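Chintase (Rhizomucor miehei, PDB 5YUQ) probably hydrolyses the beta-1,4-glycosidic bonds of chitin, as a family 18 glycoside hydrolase with a tunnel-shaped active site. Local coordinates at residues S39-S44 with K95-D100; S74-S79 with D84-N89; A134-L139 with T143-A148. All blocks are in the same frame, centred on the assembly; numbering follows the deposited sequence.

Contact 1 of 3, residues S39-S44 with K95-D100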
loop_
_atom_site.group_PDB
_atom_site.type_symbol
_atom_site.label_atom_id
_atom_site.label_comp_id
_atom_site.label_asym_id
_atom_site.label_seq_id
_atom_site.Cartn_x
_atom_site.Cartn_y
_atom_site.Cartn_z
ATOM N N SER A 39 -10.364 7.758 14.954
ATOM C CA SER A 39 -10.644 9.102 14.454
ATOM C C SER A 39 -10.155 9.271 13.020
ATOM O O SER A 39 -9.678 8.319 12.401
ATOM C CB SER A 39 -9.963 10.145 15.344
ATOM O OG SER A 39 -8.556 10.137 15.146
ATOM N N GLY A 40 -10.279 10.486 12.494
ATOM C CA GLY A 40 -9.713 10.813 11.199
ATOM C C GLY A 40 -10.480 10.387 9.962
ATOM O O GLY A 40 -9.948 10.479 8.853
ATOM N N PHE A 41 -11.714 9.916 10.137
ATOM C CA PHE A 41 -12.552 9.602 8.988
ATOM C C PHE A 41 -13.913 10.263 9.119
ATOM O O PHE A 41 -14.280 10.748 10.192
ATOM C CB PHE A 41 -12.692 8.091 8.789
ATOM C CG PHE A 41 -13.475 7.404 9.862
ATOM C CD1 PHE A 41 -12.868 7.030 11.056
ATOM C CD2 PHE A 41 -14.820 7.120 9.676
ATOM C CE1 PHE A 41 -13.599 6.386 12.044
ATOM C CE2 PHE A 41 -15.550 6.479 10.656
ATOM C CZ PHE A 41 -14.944 6.110 11.841
ATOM N N THR A 42 -14.652 10.273 8.020
ATOM C CA THR A 42 -15.910 10.998 7.944
ATOM C C THR A 42 -17.063 10.023 8.095
ATOM O O THR A 42 -17.291 9.182 7.224
ATOM C CB THR A 42 -15.998 11.744 6.608
ATOM O OG1 THR A 42 -14.823 12.552 6.443
ATOM C CG2 THR A 42 -17.235 12.643 6.554
ATOM N N ASP A 43 -17.775 10.148 9.213
ATOM C CA ASP A 43 -18.913 9.293 9.540
ATOM C C ASP A 43 -19.887 9.093 8.386
ATOM O O ASP A 43 -20.198 7.961 8.020
ATOM C CB ASP A 43 -19.665 9.870 10.744
ATOM C CG ASP A 43 -20.937 9.104 11.055
ATOM O OD1 ASP A 43 -20.839 7.931 11.475
ATOM O OD2 ASP A 43 -22.042 9.659 10.867
ATOM N N SER A 44 -20.362 10.193 7.807
ATOM C CA SER A 44 -21.401 10.106 6.789
ATOM C C SER A 44 -20.886 9.460 5.515
ATOM O O SER A 44 -21.630 8.780 4.816
ATOM C CB SER A 44 -21.965 11.488 6.486
ATOM O OG SER A 44 -20.944 12.376 6.054
ATOM N N LYS A 95 -19.603 -2.902 14.449
ATOM C CA LYS A 95 -21.054 -2.914 14.651
ATOM C C LYS A 95 -21.708 -1.612 14.214
ATOM O O LYS A 95 -22.753 -1.623 13.563
ATOM C CB LYS A 95 -21.394 -3.182 16.126
ATOM C CG LYS A 95 -20.967 -4.535 16.657
ATOM C CD LYS A 95 -21.092 -4.549 18.179
ATOM C CE LYS A 95 -20.733 -5.900 18.776
ATOM N NZ LYS A 95 -20.770 -5.865 20.268
ATOM N N GLU A 96 -21.094 -0.486 14.563
ATOM C CA GLU A 96 -21.684 0.818 14.241
ATOM C C GLU A 96 -21.826 1.027 12.739
ATOM O O GLU A 96 -22.825 1.587 12.266
ATOM C CB GLU A 96 -20.858 1.960 14.852
ATOM C CG GLU A 96 -21.335 3.361 14.457
ATOM C CD GLU A 96 -22.738 3.681 14.953
ATOM O OE1 GLU A 96 -23.147 3.130 15.999
ATOM O OE2 GLU A 96 -23.438 4.487 14.301
ATOM N N TYR A 97 -20.841 0.563 11.983
ATOM C CA TYR A 97 -20.818 0.828 10.546
ATOM C C TYR A 97 -21.166 -0.393 9.708
ATOM O O TYR A 97 -21.108 -0.336 8.482
ATOM C CB TYR A 97 -19.470 1.419 10.124
ATOM C CG TYR A 97 -19.261 2.812 10.652
ATOM C CD1 TYR A 97 -19.723 3.915 9.941
ATOM C CD2 TYR A 97 -18.626 3.029 11.866
ATOM C CE1 TYR A 97 -19.549 5.195 10.423
ATOM C CE2 TYR A 97 -18.444 4.304 12.354
ATOM C CZ TYR A 97 -18.917 5.383 11.626
ATOM O OH TYR A 97 -18.741 6.654 12.118
ATOM N N ASP A 98 -21.533 -1.482 10.380
ATOM C CA ASP A 98 -21.937 -2.719 9.718
ATOM C C ASP A 98 -20.846 -3.181 8.765
ATOM O O ASP A 98 -21.113 -3.578 7.637
ATOM C CB ASP A 98 -23.264 -2.520 8.971
ATOM C CG ASP A 98 -23.911 -3.823 8.570
ATOM O OD1 ASP A 98 -23.687 -4.843 9.246
ATOM O OD2 ASP A 98 -24.660 -3.828 7.572
ATOM N N LEU A 99 -19.603 -3.148 9.236
ATOM C CA LEU A 99 -18.480 -3.471 8.375
ATOM C C LEU A 99 -18.336 -4.975 8.215
ATOM O O LEU A 99 -18.667 -5.742 9.120
ATOM C CB LEU A 99 -17.188 -2.889 8.955
ATOM C CG LEU A 99 -17.154 -1.371 9.117
ATOM C CD1 LEU A 99 -15.939 -0.967 9.956
ATOM C CD2 LEU A 99 -17.112 -0.707 7.760
ATOM N N ASP A 100 -17.839 -5.388 7.059
ATOM C CA ASP A 100 -17.579 -6.797 6.802
ATOM C C ASP A 100 -16.200 -7.214 7.250
ATOM O O ASP A 100 -15.893 -8.407 7.300
ATOM C CB ASP A 100 -17.727 -7.074 5.321
ATOM C CG ASP A 100 -19.085 -6.685 4.819
ATOM O OD1 ASP A 100 -20.060 -7.305 5.289
ATOM O OD2 ASP A 100 -19.180 -5.752 3.994
HETATM O O HOH W 1 -22.040 6.897 13.783
#
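Tyr97 reaches out from the C-terminal end of helix 80-97 and meets Asp43 in the first turn of helix 43-55 and Phe41 in the loop just before it. Its OH gives its proton to OD1 of Asp43, 2.5 Å away, a short bond that takes the anti lone pair of that oxygen, the one facing away from OD2. The carboxylate is turned 66° out of the phenol ring plane. With CG of Asp43 anti to the backbone N (chi1 174°), the acid group swings over to the tyrosine although its CB does not aim there. Phe41 and Tyr97 extend toward each other from opposite directions and form an offset edge-to-face pair: the phenylalanine edge points to the tyrosine face, the centroids are 5.6 Å apart and the planes stand at 70°. The closest carbons are CE2 of Phe41 and CZ of Tyr97, at 3.7 Å.

The contact lies at the surface of the TIM barrel of family 18, where the start of helix 43-55 meets the end of helix 80-97 in the outer layer. Thr42 occupies the N-cap position of helix 43-55, and Asp98, with positive phi, follows helix 80-97 and forms a Schellman motif, turning the chain toward strand 101-105.

Further out, one water donates to OD1 of Asp43 and to OE2 of Glu96, each at 2.8 Å, so it sits between two acidic groups whose oxygens are 5.2 Å apart (Asp43 OD1 to Glu96 OE2). Lys47 forms a salt bridge with Glu96 and a cation-pi contact with Tyr97, which would offset some of that negative charge. Leu46 packs on both Phe41 and Tyr97.

Contact 2 of 3, residues S74-S79 with D84-N89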
loop_
_atom_site.group_PDB
_atom_site.type_symbol
_atom_site.label_atom_id
_atom_site.label_comp_id
_atom_site.label_asym_id
_atom_site.label_seq_id
_atom_site.Cartn_x
_atom_site.Cartn_y
_atom_site.Cartn_z
ATOM N N SER A 74 1.856 0.809 18.888
ATOM C CA SER A 74 2.745 0.148 19.843
ATOM C C SER A 74 2.327 0.420 21.281
ATOM O O SER A 74 2.181 -0.510 22.063
ATOM C CB SER A 74 4.193 0.580 19.620
ATOM O OG SER A 74 5.051 -0.074 20.550
ATOM N N ASP A 75 2.115 1.690 21.618
ATOM C CA ASP A 75 1.672 2.051 22.965
ATOM C C ASP A 75 0.344 1.398 23.321
ATOM O O ASP A 75 0.173 0.885 24.425
ATOM C CB ASP A 75 1.534 3.570 23.097
ATOM C CG ASP A 75 2.868 4.286 23.109
ATOM O OD1 ASP A 75 3.909 3.628 23.329
ATOM O OD2 ASP A 75 2.873 5.519 22.901
ATOM N N LEU A 76 -0.600 1.426 22.386
ATOM C CA LEU A 76 -1.921 0.871 22.638
ATOM C C LEU A 76 -1.855 -0.609 22.976
ATOM O O LEU A 76 -2.524 -1.063 23.898
ATOM C CB LEU A 76 -2.844 1.097 21.438
ATOM C CG LEU A 76 -3.302 2.541 21.210
ATOM C CD1 LEU A 76 -4.099 2.659 19.907
ATOM C CD2 LEU A 76 -4.146 3.018 22.381
ATOM N N LEU A 77 -1.035 -1.359 22.245
ATOM C CA LEU A 77 -1.049 -2.818 22.388
ATOM C C LEU A 77 -0.147 -3.367 23.494
ATOM O O LEU A 77 -0.318 -4.511 23.901
ATOM C CB LEU A 77 -0.707 -3.503 21.062
ATOM C CG LEU A 77 -1.602 -3.124 19.881
ATOM C CD1 LEU A 77 -1.240 -3.954 18.658
ATOM C CD2 LEU A 77 -3.060 -3.315 20.251
ATOM N N LYS A 78 0.786 -2.551 23.982
ATOM C CA LYS A 78 1.763 -3.018 24.979
ATOM C C LYS A 78 1.258 -2.863 26.409
ATOM O O LYS A 78 1.879 -3.359 27.349
ATOM C CB LYS A 78 3.115 -2.311 24.801
ATOM C CG LYS A 78 3.191 -0.899 25.381
ATOM C CD LYS A 78 4.568 -0.297 25.140
ATOM C CE LYS A 78 4.700 1.071 25.785
ATOM N NZ LYS A 78 6.056 1.644 25.549
ATOM N N SER A 79 0.131 -2.177 26.571
ATOM C CA SER A 79 -0.521 -2.063 27.872
ATOM C C SER A 79 -1.828 -2.833 27.821
ATOM O O SER A 79 -2.602 -2.669 26.885
ATOM C CB SER A 79 -0.785 -0.595 28.198
ATOM O OG SER A 79 -1.774 -0.477 29.202
ATOM N N ASP A 84 -7.246 -3.685 25.687
ATOM C CA ASP A 84 -8.640 -4.096 25.814
ATOM C C ASP A 84 -9.577 -2.991 25.345
ATOM O O ASP A 84 -10.581 -3.261 24.697
ATOM C CB ASP A 84 -8.968 -4.484 27.262
ATOM C CG ASP A 84 -8.325 -5.786 27.681
ATOM O OD1 ASP A 84 -7.862 -6.548 26.804
ATOM O OD2 ASP A 84 -8.295 -6.059 28.897
ATOM N N ASN A 85 -9.243 -1.750 25.672
ATOM C CA ASN A 85 -10.085 -0.629 25.283
ATOM C C ASN A 85 -10.072 -0.423 23.768
ATOM O O ASN A 85 -11.111 -0.174 23.155
ATOM C CB ASN A 85 -9.651 0.645 26.011
ATOM C CG ASN A 85 -10.530 1.833 25.668
ATOM O OD1 ASN A 85 -11.710 1.866 26.023
ATOM N ND2 ASN A 85 -9.965 2.804 24.965
ATOM N N PHE A 86 -8.896 -0.556 23.168
ATOM C CA PHE A 86 -8.749 -0.439 21.722
ATOM C C PHE A 86 -9.544 -1.547 21.012
ATOM O O PHE A 86 -10.276 -1.281 20.057
ATOM C CB PHE A 86 -7.260 -0.475 21.367
ATOM C CG PHE A 86 -6.961 -0.230 19.921
ATOM C CD1 PHE A 86 -7.576 0.807 19.219
ATOM C CD2 PHE A 86 -6.038 -1.024 19.264
ATOM C CE1 PHE A 86 -7.273 1.033 17.876
ATOM C CE2 PHE A 86 -5.731 -0.811 17.934
ATOM C CZ PHE A 86 -6.351 0.218 17.231
ATOM N N VAL A 87 -9.421 -2.781 21.494
ATOM C CA VAL A 87 -10.199 -3.893 20.953
ATOM C C VAL A 87 -11.697 -3.607 21.028
ATOM O O VAL A 87 -12.423 -3.810 20.057
ATOM C CB VAL A 87 -9.881 -5.227 21.675
ATOM C CG1 VAL A 87 -10.903 -6.290 21.306
ATOM C CG2 VAL A 87 -8.495 -5.707 21.316
ATOM N N SER A 88 -12.147 -3.123 22.179
ATOM C CA SER A 88 -13.555 -2.816 22.387
ATOM C C SER A 88 -14.013 -1.758 21.388
ATOM O O SER A 88 -15.095 -1.859 20.802
ATOM C CB SER A 88 -13.775 -2.330 23.828
ATOM O OG SER A 88 -15.149 -2.075 24.077
ATOM N N ASN A 89 -13.177 -0.751 21.176
ATOM C CA ASN A 89 -13.526 0.314 20.248
ATOM C C ASN A 89 -13.563 -0.166 18.804
ATOM O O ASN A 89 -14.392 0.289 18.015
ATOM C CB ASN A 89 -12.565 1.491 20.395
ATOM C CG ASN A 89 -12.806 2.285 21.661
ATOM O OD1 ASN A 89 -13.843 2.137 22.314
ATOM N ND2 ASN A 89 -11.856 3.148 22.006
#
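Phe86 takes a methyl group on its face and another at its edge, both from the short helix 73-78. CD1 of Leu76 stands over the middle of the ring, 3.9 Å from the centroid and only 7° off the ring normal, a nearly ideal CH-pi contact. The leucine and phenylalanine side chains run roughly perpendicular to each other, and the nearest ring carbon to Leu76 CD1 is Phe86 CD1, at 4.0 Å.

Leu77 buries less surface here and works from another direction. Although its CB bond does not aim at segment 84-89, the end of the side chain comes nearer: CG lies anti to the carbonyl carbon (chi1 -56°), and CD2 arrives close to the ring plane, 3.9 Å from CD2 of Phe86. One leucine would limit movement of the ring along the normal on its side, while the other abuts the edge. The contact is wholly apolar, with no hydrogen bond between the two segments.

Pro32 touches both Leu76 and Phe86, and Leu38 also lies against the phenylalanine; Leu77 continues onto Trp106 and onto Asn127 and Leu131 of helix 124-139. Between the helices, Ser79 holds the N-cap position, and the OG of Ser82 is hydrogen-bonded to Leu76 O and Ser79 O. These are two consecutive helices, 73-78 and 80-97, in the outer layer of the TIM barrel of family 18, held by leucines of the first against an aromatic residue of the second.

Contact 3 of 3, residues A134-L139 with T143-A148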
loop_
_atom_site.group_PDB
_atom_site.type_symbol
_atom_site.label_atom_id
_atom_site.label_comp_id
_atom_site.label_asym_id
_atom_site.label_seq_id
_atom_site.Cartn_x
_atom_site.Cartn_y
_atom_site.Cartn_z
ATOM N N ALA A 134 -7.665 -11.343 19.423
ATOM C CA ALA A 134 -8.749 -10.744 20.192
ATOM C C ALA A 134 -9.909 -10.349 19.282
ATOM O O ALA A 134 -11.073 -10.566 19.615
ATOM C CB ALA A 134 -8.248 -9.543 20.960
ATOM N N LEU A 135 -9.592 -9.763 18.128
ATOM C CA LEU A 135 -10.639 -9.390 17.181
ATOM C C LEU A 135 -11.349 -10.616 16.636
ATOM O O LEU A 135 -12.571 -10.621 16.504
ATOM C CB LEU A 135 -10.074 -8.557 16.029
ATOM C CG LEU A 135 -9.498 -7.204 16.438
ATOM C CD1 LEU A 135 -8.737 -6.592 15.291
ATOM C CD2 LEU A 135 -10.618 -6.285 16.872
ATOM N N ARG A 136 -10.593 -11.665 16.330
ATOM C CA ARG A 136 -11.196 -12.890 15.812
ATOM C C ARG A 136 -12.141 -13.502 16.840
ATOM O O ARG A 136 -13.236 -13.947 16.501
ATOM C CB ARG A 136 -10.117 -13.908 15.425
ATOM C CG ARG A 136 -10.688 -15.251 14.964
ATOM C CD ARG A 136 -11.496 -15.093 13.687
ATOM N NE ARG A 136 -10.623 -14.806 12.548
ATOM C CZ ARG A 136 -11.012 -14.212 11.426
ATOM N NH1 ARG A 136 -12.266 -13.804 11.277
ATOM N NH2 ARG A 136 -10.138 -14.016 10.455
ATOM N N GLU A 137 -11.719 -13.510 18.100
ATOM C CA GLU A 137 -12.546 -14.086 19.156
ATOM C C GLU A 137 -13.826 -13.275 19.338
ATOM O O GLU A 137 -14.903 -13.839 19.517
ATOM C CB GLU A 137 -11.765 -14.177 20.472
ATOM C CG GLU A 137 -12.448 -15.022 21.546
ATOM C CD GLU A 137 -13.534 -14.263 22.279
ATOM O OE1 GLU A 137 -13.366 -13.042 22.465
ATOM O OE2 GLU A 137 -14.554 -14.882 22.658
ATOM N N LYS A 138 -13.719 -11.953 19.286
ATOM C CA LYS A 138 -14.891 -11.112 19.527
ATOM C C LYS A 138 -15.827 -10.960 18.336
ATOM O O LYS A 138 -17.035 -10.823 18.519
ATOM C CB LYS A 138 -14.479 -9.745 20.087
ATOM C CG LYS A 138 -14.365 -9.764 21.603
ATOM C CD LYS A 138 -13.412 -8.731 22.140
ATOM C CE LYS A 138 -13.086 -9.035 23.597
ATOM N NZ LYS A 138 -14.322 -9.274 24.384
ATOM N N LEU A 139 -15.275 -10.996 17.125
ATOM C CA LEU A 139 -16.073 -10.761 15.921
ATOM C C LEU A 139 -16.479 -12.039 15.190
ATOM O O LEU A 139 -17.437 -12.031 14.416
ATOM C CB LEU A 139 -15.332 -9.820 14.965
ATOM C CG LEU A 139 -15.035 -8.429 15.524
ATOM C CD1 LEU A 139 -14.042 -7.694 14.638
ATOM C CD2 LEU A 139 -16.322 -7.624 15.660
ATOM N N THR A 143 -16.102 -12.313 9.884
ATOM C CA THR A 143 -15.472 -11.017 9.628
ATOM C C THR A 143 -14.150 -11.206 8.902
ATOM O O THR A 143 -13.364 -12.099 9.249
ATOM C CB THR A 143 -15.241 -10.250 10.941
ATOM O OG1 THR A 143 -16.472 -10.178 11.669
ATOM C CG2 THR A 143 -14.757 -8.846 10.663
ATOM N N ILE A 144 -13.881 -10.369 7.915
ATOM C CA ILE A 144 -12.666 -10.456 7.176
ATOM C C ILE A 144 -11.574 -9.638 7.878
ATOM O O ILE A 144 -11.646 -8.435 7.984
ATOM C CB ILE A 144 -12.825 -9.822 5.765
ATOM C CG1 ILE A 144 -13.911 -10.550 4.973
ATOM C CG2 ILE A 144 -11.506 -9.857 5.010
ATOM C CD1 ILE A 144 -14.534 -9.644 3.961
ATOM N N LEU A 145 -10.582 -10.365 8.404
ATOM C CA LEU A 145 -9.474 -9.714 9.091
ATOM C C LEU A 145 -8.261 -9.771 8.191
ATOM O O LEU A 145 -7.776 -10.842 7.833
ATOM C CB LEU A 145 -9.178 -10.378 10.433
ATOM C CG LEU A 145 -10.294 -10.310 11.476
ATOM C CD1 LEU A 145 -9.916 -11.087 12.732
ATOM C CD2 LEU A 145 -10.614 -8.868 11.819
ATOM N N THR A 146 -7.792 -8.603 7.787
ATOM C CA THR A 146 -6.629 -8.538 6.922
ATOM C C THR A 146 -5.654 -7.520 7.464
ATOM O O THR A 146 -5.973 -6.739 8.368
ATOM C CB THR A 146 -6.985 -8.159 5.465
ATOM O OG1 THR A 146 -7.603 -6.864 5.435
ATOM C CG2 THR A 146 -7.929 -9.188 4.862
ATOM N N THR A 147 -4.453 -7.546 6.914
ATOM C CA THR A 147 -3.434 -6.585 7.299
ATOM C C THR A 147 -2.687 -6.150 6.053
ATOM O O THR A 147 -2.431 -6.965 5.166
ATOM C CB THR A 147 -2.472 -7.167 8.373
ATOM O OG1 THR A 147 -1.414 -6.238 8.623
ATOM C CG2 THR A 147 -1.874 -8.475 7.907
ATOM N N ALA A 148 -2.397 -4.855 5.954
ATOM C CA ALA A 148 -1.545 -4.349 4.889
ATOM C C ALA A 148 -0.122 -4.381 5.413
ATOM O O ALA A 148 0.164 -3.847 6.486
ATOM C CB ALA A 148 -1.941 -2.935 4.508
#
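Arg136 lays its guanidinium group across Leu145 and puts one of its N-H groups on the carbonyl of Thr143. NH1 donates to Thr143 O at 2.9 Å with an N-H...O angle of 160°; the oxygen lies close to the guanidinium plane, and the nitrogen lies in the carbonyl plane, meeting C=O at 150°. The same NH1 also bonds to Gly140 O, in the turn that leads from the helix to the strand. NH2 has its own partners, a salt bridge to Asp174 OD2 and a bond to Thr172 O, and NE is also hydrogen-bonded, so all three nitrogens are satisfied. Asp174 accepts from Leu145 N with that same OD2, which ties the arginine's charge to the strand backbone.

Bends at chi2 and chi3 fold the chain back so that the flat group lies over the leucine: Leu145 CD1 sits above the centre of one guanidinium face and is 3.6 Å from Arg136 CZ. This methyl also approaches CB of Leu135, at 4.2 Å. The apolar branch thus supports the arginine while edge bonds fix its rotation.

At the helix end, Thr143 folds against Leu139, with OG1 3.5 Å from Leu139 CB and CG2 4.2 Å from Leu139 CD1.

Here helix 124-139 returns to strand 144-149, completing the beta-alpha-beta crossover that began at strand 101-105. Leu135 and Leu139 reach on to Leu104 and Leu102 of that strand, helix 80-97 packs against Ala134 and Lys138, and strand 175-178 pairs with strand 144-149 along the edge away from strand 101-105.

Overall arrangement
From the N terminus, the chain enters contact 1 at 39-44, passes along helix 43-55 and strand 59-65, and comes back to close that loop at 95-100. Contact 2 (74-79 with 84-89) is nested inside it, a much shorter excursion at the turn into helix 80-97, which both contacts share. Contact 3 follows in series, linking 134-139 to 143-148. It touches contact 1 through a probable hydrogen bond between Asp100 O and Ile144 N, 2.9 Å apart, and contact 2 where Val87 packs on Ala134 and Lys138. Together they tie helices 43-55, 73-78, 80-97 and 124-139 of the barrel's outer layer to one another, and contact 3 joins them to strand 144-149.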